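Side-chain contacts in glucose-1-phosphate uridylyltransferase (Sphingomonas elodea, PDB 2UX8), which probably catalyses the transfer of a uridylyl group from UTP to alpha-D-glucose 1-phosphate, giving UDP-glucose and diphosphate: residues Asp156-Asn159 with Asn164-Cys167; Gln219-Arg224 with Gly248-His253. One frame throughout, in Å; residues are numbered along the deposited sequence.

Interaction 1. Residues Asp156-Asn159 with Asn164-Cys167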
ATOM      1  N   ASP C 156      -0.601  37.941  -5.009  1.00 51.87           N
ATOM      2  CA  ASP C 156      -0.891  39.355  -4.800  1.00 52.19           C
ATOM      3  C   ASP C 156      -0.276  40.171  -5.928  1.00 52.02           C
ATOM      4  O   ASP C 156      -0.898  41.096  -6.453  1.00 52.98           O
ATOM      5  CB  ASP C 156      -0.316  39.822  -3.461  1.00 36.03           C
ATOM      6  CG  ASP C 156      -1.227  39.500  -2.291  1.00 37.60           C
ATOM      7  OD1 ASP C 156      -0.766  39.538  -1.127  1.00 40.14           O
ATOM      8  OD2 ASP C 156      -2.421  39.219  -2.529  1.00 38.33           O
ATOM      9  N   ALA C 157       0.956  39.831  -6.288  1.00 35.97           N
ATOM     10  CA  ALA C 157       1.651  40.516  -7.368  1.00 36.00           C
ATOM     11  C   ALA C 157       1.100  40.078  -8.710  1.00 36.55           C
ATOM     12  O   ALA C 157       1.175  40.816  -9.679  1.00 37.13           O
ATOM     13  CB  ALA C 157       3.140  40.220  -7.317  1.00  9.26           C
ATOM     14  N   TYR C 158       0.570  38.863  -8.769  1.00 48.99           N
ATOM     15  CA  TYR C 158       0.012  38.345 -10.007  1.00 49.03           C
ATOM     16  C   TYR C 158      -1.210  39.179 -10.370  1.00 50.82           C
ATOM     17  O   TYR C 158      -1.347  39.633 -11.506  1.00 50.39           O
ATOM     18  CB  TYR C 158      -0.378  36.866  -9.840  1.00 31.69           C
ATOM     19  CG  TYR C 158      -1.138  36.315 -11.018  1.00 28.25           C
ATOM     20  CD1 TYR C 158      -0.521  36.178 -12.259  1.00 25.59           C
ATOM     21  CD2 TYR C 158      -2.487  35.976 -10.908  1.00 25.60           C
ATOM     22  CE1 TYR C 158      -1.225  35.721 -13.374  1.00 26.21           C
ATOM     23  CE2 TYR C 158      -3.205  35.515 -12.018  1.00 26.54           C
ATOM     24  CZ  TYR C 158      -2.567  35.391 -13.247  1.00 27.81           C
ATOM     25  OH  TYR C 158      -3.259  34.938 -14.348  1.00 28.47           O
ATOM     26  N   ASN C 159      -2.085  39.380  -9.385  1.00 87.92           N
ATOM     27  CA  ASN C 159      -3.313  40.157  -9.555  1.00 90.57           C
ATOM     28  C   ASN C 159      -3.090  41.517 -10.186  1.00 91.79           C
ATOM     29  O   ASN C 159      -4.026  42.120 -10.717  1.00 93.49           O
ATOM     30  CB  ASN C 159      -4.001  40.394  -8.208  1.00 64.44           C
ATOM     31  CG  ASN C 159      -4.730  39.176  -7.699  1.00 67.34           C
ATOM     32  OD1 ASN C 159      -5.680  38.691  -8.319  1.00 70.88           O
ATOM     33  ND2 ASN C 159      -4.293  38.672  -6.559  1.00 69.41           N
ATOM     34  N   ASN C 164       3.791  35.556 -16.012  1.00 43.73           N
ATOM     35  CA  ASN C 164       4.479  34.512 -15.267  1.00 44.07           C
ATOM     36  C   ASN C 164       5.324  35.082 -14.136  1.00 43.99           C
ATOM     37  O   ASN C 164       5.952  36.128 -14.284  1.00 44.82           O
ATOM     38  CB  ASN C 164       5.364  33.700 -16.216  1.00 50.51           C
ATOM     39  CG  ASN C 164       4.651  33.332 -17.508  1.00 51.62           C
ATOM     40  OD1 ASN C 164       4.720  34.063 -18.498  1.00 55.10           O
ATOM     41  ND2 ASN C 164       3.949  32.204 -17.499  1.00 50.99           N
ATOM     42  N   LEU C 165       5.326  34.395 -13.000  1.00 44.87           N
ATOM     43  CA  LEU C 165       6.099  34.831 -11.852  1.00 44.42           C
ATOM     44  C   LEU C 165       6.830  33.656 -11.218  1.00 44.72           C
ATOM     45  O   LEU C 165       6.389  32.505 -11.300  1.00 44.39           O
ATOM     46  CB  LEU C 165       5.198  35.478 -10.796  1.00 47.60           C
ATOM     47  CG  LEU C 165       4.418  36.758 -11.103  1.00 47.81           C
ATOM     48  CD1 LEU C 165       3.076  36.395 -11.693  1.00 47.84           C
ATOM     49  CD2 LEU C 165       4.197  37.549  -9.824  1.00 47.80           C
ATOM     50  N   ILE C 166       7.954  33.962 -10.582  1.00 47.22           N
ATOM     51  CA  ILE C 166       8.756  32.959  -9.902  1.00 47.65           C
ATOM     52  C   ILE C 166       9.380  33.608  -8.684  1.00 48.37           C
ATOM     53  O   ILE C 166       9.606  34.810  -8.666  1.00 48.86           O
ATOM     54  CB  ILE C 166       9.883  32.421 -10.804  1.00 33.56           C
ATOM     55  CG1 ILE C 166      10.667  33.591 -11.396  1.00 34.41           C
ATOM     56  CG2 ILE C 166       9.302  31.536 -11.902  1.00 32.89           C
ATOM     57  CD1 ILE C 166      11.889  33.183 -12.180  1.00 33.77           C
ATOM     58  N   CYS C 167       9.646  32.817  -7.658  1.00 53.78           N
ATOM     59  CA  CYS C 167      10.267  33.348  -6.459  1.00 54.52           C
ATOM     60  C   CYS C 167      11.759  33.496  -6.737  1.00 55.55           C
ATOM     61  O   CYS C 167      12.401  32.581  -7.258  1.00 55.96           O
ATOM     62  CB  CYS C 167      10.047  32.406  -5.284  1.00 41.06           C
ATOM     63  SG  CYS C 167      10.595  33.099  -3.736  1.00 38.92           S
TER
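A157 and Y158 meet L165 in a buried, wholly apolar contact where helix 150-161 lies against strand 164-170 of the central mixed sheet. The backbones come nearest at Y158 and L165, whose CA atoms are 7.3 Å apart, a spacing that one branched side chain bridges. L165 does this by forking between two consecutive helix residues. Its CG is anti to the carbonyl carbon (chi1 -63°), and from there the two methyls part company. CD2 goes to A157, lying 3.8 Å from its CB, and comes within 4.0 Å of the backbone N of Y158, so this branch rests on the helix backbone as well as on the alanine methyl. CD1 goes to the tyrosine, where it reaches CD1 of Y158 at 3.6 Å and CB of Y158 at 3.9 Å. It sits at the ring's rim, near its plane, and does not stack on a face. With the tyrosine CG anti to the backbone N (chi1 172°), the ring reaches out toward the level at which the strand begins, and the two side chains cross at about a right angle. No hydrogen bond joins the segments; the contact rests on van der Waals packing. The same layer is extended by neighbours in the sheet, since L165 also touches V255 and Y158 touches I217. I166, next along the strand, turns to the other face of the sheet and meets F252, V212 and Y216. The bound glucose 1-phosphate is about 14 Å from the leucine side chain, so this is structural packing outside the pocket. It illustrates the helix-on-sheet layering of the alpha/beta GT-A fold, in which the chain leaves a helix, turns back through a short link and runs on as a strand against it.

Interaction 2. Residues Gln219-Arg224 with Gly248-His253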
ATOM      1  N   GLN C 219       1.658  30.590 -17.113  1.00 39.31           N
ATOM      2  CA  GLN C 219       0.546  30.689 -18.045  1.00 40.40           C
ATOM      3  C   GLN C 219       0.482  29.409 -18.855  1.00 41.48           C
ATOM      4  O   GLN C 219       1.508  28.773 -19.118  1.00 41.01           O
ATOM      5  CB  GLN C 219       0.723  31.901 -18.965  1.00 33.31           C
ATOM      6  CG  GLN C 219       0.647  33.218 -18.217  1.00 31.98           C
ATOM      7  CD  GLN C 219      -0.685  33.396 -17.522  1.00 28.66           C
ATOM      8  OE1 GLN C 219      -0.753  33.819 -16.373  1.00 30.08           O
ATOM      9  NE2 GLN C 219      -1.757  33.076 -18.222  1.00 28.89           N
ATOM     10  N   PRO C 220      -0.728  29.018 -19.261  1.00 37.46           N
ATOM     11  CA  PRO C 220      -0.957  27.801 -20.042  1.00 39.14           C
ATOM     12  C   PRO C 220      -0.066  27.613 -21.268  1.00 40.55           C
ATOM     13  O   PRO C 220       0.140  26.482 -21.712  1.00 40.52           O
ATOM     14  CB  PRO C 220      -2.449  27.883 -20.385  1.00 45.33           C
ATOM     15  CG  PRO C 220      -2.736  29.357 -20.350  1.00 44.76           C
ATOM     16  CD  PRO C 220      -1.972  29.794 -19.130  1.00 44.14           C
ATOM     17  N   GLU C 221       0.480  28.702 -21.806  1.00 53.34           N
ATOM     18  CA  GLU C 221       1.339  28.582 -22.978  1.00 54.33           C
ATOM     19  C   GLU C 221       2.590  27.787 -22.625  1.00 54.70           C
ATOM     20  O   GLU C 221       3.217  27.180 -23.494  1.00 55.41           O
ATOM     21  CB  GLU C 221       1.743  29.956 -23.526  1.00 58.76           C
ATOM     22  CG  GLU C 221       1.064  31.170 -22.890  1.00 61.17           C
ATOM     23  CD  GLU C 221      -0.454  31.208 -23.076  1.00 64.54           C
ATOM     24  OE1 GLU C 221      -0.951  30.711 -24.115  1.00 67.40           O
ATOM     25  OE2 GLU C 221      -1.149  31.759 -22.188  1.00 63.51           O
ATOM     26  N   VAL C 222       2.949  27.780 -21.346  1.00 51.84           N
ATOM     27  CA  VAL C 222       4.132  27.041 -20.915  1.00 52.04           C
ATOM     28  C   VAL C 222       3.900  25.538 -21.015  1.00 52.19           C
ATOM     29  O   VAL C 222       4.823  24.786 -21.328  1.00 52.29           O
ATOM     30  CB  VAL C 222       4.533  27.394 -19.473  1.00 49.14           C
ATOM     31  CG1 VAL C 222       5.851  26.701 -19.127  1.00 48.26           C
ATOM     32  CG2 VAL C 222       4.660  28.910 -19.323  1.00 48.88           C
ATOM     33  N   MET C 223       2.671  25.106 -20.740  1.00 51.81           N
ATOM     34  CA  MET C 223       2.323  23.690 -20.844  1.00 52.18           C
ATOM     35  C   MET C 223       2.470  23.290 -22.305  1.00 52.71           C
ATOM     36  O   MET C 223       3.121  22.297 -22.630  1.00 52.72           O
ATOM     37  CB  MET C 223       0.877  23.447 -20.400  1.00 44.69           C
ATOM     38  CG  MET C 223       0.716  23.101 -18.938  1.00 43.45           C
ATOM     39  SD  MET C 223       1.305  21.448 -18.539  1.00 38.29           S
ATOM     40  CE  MET C 223       2.941  21.730 -18.286  1.00 39.96           C
ATOM     41  N   ARG C 224       1.853  24.081 -23.176  1.00 44.57           N
ATOM     42  CA  ARG C 224       1.896  23.862 -24.614  1.00 45.62           C
ATOM     43  C   ARG C 224       3.321  23.675 -25.097  1.00 45.92           C
ATOM     44  O   ARG C 224       3.605  22.771 -25.883  1.00 46.33           O
ATOM     45  CB  ARG C 224       1.271  25.057 -25.340  1.00 63.40           C
ATOM     46  CG  ARG C 224      -0.251  25.080 -25.330  1.00 65.63           C
ATOM     47  CD  ARG C 224      -0.783  24.622 -23.991  1.00 70.59           C
ATOM     48  NE  ARG C 224      -2.235  24.486 -23.957  1.00 73.49           N
ATOM     49  CZ  ARG C 224      -2.886  23.788 -23.031  1.00 74.41           C
ATOM     50  NH1 ARG C 224      -2.207  23.163 -22.075  1.00 72.73           N
ATOM     51  NH2 ARG C 224      -4.210  23.720 -23.054  1.00 74.31           N
ATOM     52  N   GLY C 248       9.862  37.269 -24.337  1.00 72.27           N
ATOM     53  CA  GLY C 248       9.476  38.340 -25.225  1.00 71.69           C
ATOM     54  C   GLY C 248       8.014  38.653 -25.390  1.00 70.95           C
ATOM     55  O   GLY C 248       7.696  39.675 -25.964  1.00 71.29           O
ATOM     56  N   ASP C 249       7.098  37.821 -24.932  1.00 74.77           N
ATOM     57  CA  ASP C 249       5.736  38.236 -25.163  1.00 73.60           C
ATOM     58  C   ASP C 249       4.755  38.182 -24.016  1.00 72.02           C
ATOM     59  O   ASP C 249       3.564  38.401 -24.203  1.00 72.81           O
ATOM     60  CB  ASP C 249       5.183  37.577 -26.432  1.00127.18           C
ATOM     61  CG  ASP C 249       4.721  36.180 -26.222  1.00127.18           C
ATOM     62  OD1 ASP C 249       3.860  35.980 -25.350  1.00127.94           O
ATOM     63  OD2 ASP C 249       5.203  35.291 -26.949  1.00127.18           O
ATOM     64  N   GLN C 250       5.260  37.935 -22.815  1.00 75.43           N
ATOM     65  CA  GLN C 250       4.406  37.942 -21.643  1.00 72.92           C
ATOM     66  C   GLN C 250       5.167  38.461 -20.434  1.00 70.49           C
ATOM     67  O   GLN C 250       6.375  38.244 -20.302  1.00 70.23           O
ATOM     68  CB  GLN C 250       3.825  36.554 -21.381  1.00 75.24           C
ATOM     69  CG  GLN C 250       2.322  36.525 -21.598  1.00 75.12           C
ATOM     70  CD  GLN C 250       1.721  35.134 -21.549  1.00 75.15           C
ATOM     71  OE1 GLN C 250       0.502  34.981 -21.528  1.00 74.18           O
ATOM     72  NE2 GLN C 250       2.570  34.116 -21.541  1.00 74.99           N
ATOM     73  N   PRO C 251       4.471  39.202 -19.558  1.00 41.27           N
ATOM     74  CA  PRO C 251       5.041  39.781 -18.335  1.00 40.09           C
ATOM     75  C   PRO C 251       5.708  38.686 -17.511  1.00 39.56           C
ATOM     76  O   PRO C 251       5.042  37.742 -17.091  1.00 39.71           O
ATOM     77  CB  PRO C 251       3.815  40.332 -17.608  1.00 23.29           C
ATOM     78  CG  PRO C 251       2.880  40.679 -18.711  1.00 23.03           C
ATOM     79  CD  PRO C 251       3.043  39.548 -19.698  1.00 23.96           C
ATOM     80  N   PHE C 252       7.009  38.797 -17.282  1.00 62.81           N
ATOM     81  CA  PHE C 252       7.687  37.790 -16.492  1.00 62.04           C
ATOM     82  C   PHE C 252       8.507  38.465 -15.406  1.00 61.35           C
ATOM     83  O   PHE C 252       9.455  39.196 -15.686  1.00 61.36           O
ATOM     84  CB  PHE C 252       8.552  36.914 -17.393  1.00 52.03           C
ATOM     85  CG  PHE C 252       8.743  35.531 -16.864  1.00 52.92           C
ATOM     86  CD1 PHE C 252       8.933  34.461 -17.728  1.00 52.30           C
ATOM     87  CD2 PHE C 252       8.740  35.299 -15.495  1.00 52.96           C
ATOM     88  CE1 PHE C 252       9.117  33.176 -17.235  1.00 52.98           C
ATOM     89  CE2 PHE C 252       8.923  34.020 -14.993  1.00 52.74           C
ATOM     90  CZ  PHE C 252       9.114  32.953 -15.866  1.00 52.29           C
ATOM     91  N   HIS C 253       8.121  38.219 -14.159  1.00 48.89           N
ATOM     92  CA  HIS C 253       8.792  38.833 -13.026  1.00 47.83           C
ATOM     93  C   HIS C 253       9.254  37.871 -11.951  1.00 47.49           C
ATOM     94  O   HIS C 253       8.702  36.782 -11.777  1.00 47.38           O
ATOM     95  CB  HIS C 253       7.861  39.851 -12.384  1.00 46.32           C
ATOM     96  CG  HIS C 253       7.319  40.854 -13.346  1.00 46.50           C
ATOM     97  ND1 HIS C 253       8.072  41.899 -13.832  1.00 46.39           N
ATOM     98  CD2 HIS C 253       6.107  40.954 -13.938  1.00 45.83           C
ATOM     99  CE1 HIS C 253       7.346  42.601 -14.682  1.00 45.44           C
ATOM    100  NE2 HIS C 253       6.150  42.048 -14.764  1.00 44.10           N
TER
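Q250 reaches across to Q219 and E221 at a strand-turn-helix junction of the GT-A fold, where the chain leaves strand 215-218 and enters helix 221-228. Q250 itself belongs to the loop leading into strand 252-256, and of the three residues it has by far the most surface buried here. Its side chain runs straight beyond CG (chi2 172°), which carries the amide away from its own loop and out to the turn. Q219 brings its methylenes in from one side of the amide plane, obliquely, past the amide's end. CG of Q219 lies 3.8 Å from OE1 of Q250, while CB of Q219 stands 3.9 Å from NE2 of Q250, so the aliphatic part of one glutamine packs against the polar head of the other. The two amide planes are steeply inclined, 71° apart, and no hydrogen bond forms between the segments. E221 comes up beyond NE2, near the amide plane and slightly to the other side of it from Q219: its CG approaches NE2 of Q250 to 3.6 Å, with its carboxylate plane turned 64° from that of the amide. The contact thus shows how polar side chains can pack through their carbon atoms without pairing their polar ones. Behind it stands N164 of the neighbouring strand, touched by both Q219 and Q250, while M246, from a loop, touches E221. Only part of the contact is buried, Q219 being enclosed and the other two partly open to solvent. Within its own segment V222 N donates to Q219 O at 2.8 Å, which closes the turn from Q219 to V222. OE1 of Q250 and OE2 of E221 lie 3.7 Å apart, two acceptor oxygens that are near neighbours but not bonded partners.

From the N terminus, interaction 1 comes first: helix 150-161 ends, the chain turns back through two residues, and the contact closes this short loop onto strand 164-170. Interaction 2 opens only afterwards, so the two follow in series, neither enclosing nor crossing the other. It closes a longer loop of 23 residues, part of it not modelled, between the start of helix 221-228 and the approach to strand 252-256. That strand runs parallel beside 164-170, and N164 joins them through probable hydrogen bonds, its N to P251 O and its O to H253 N. Interaction 1 thus ties a helix to a strand, interaction 2 the start of a helix to the loop entering the neighbouring strand.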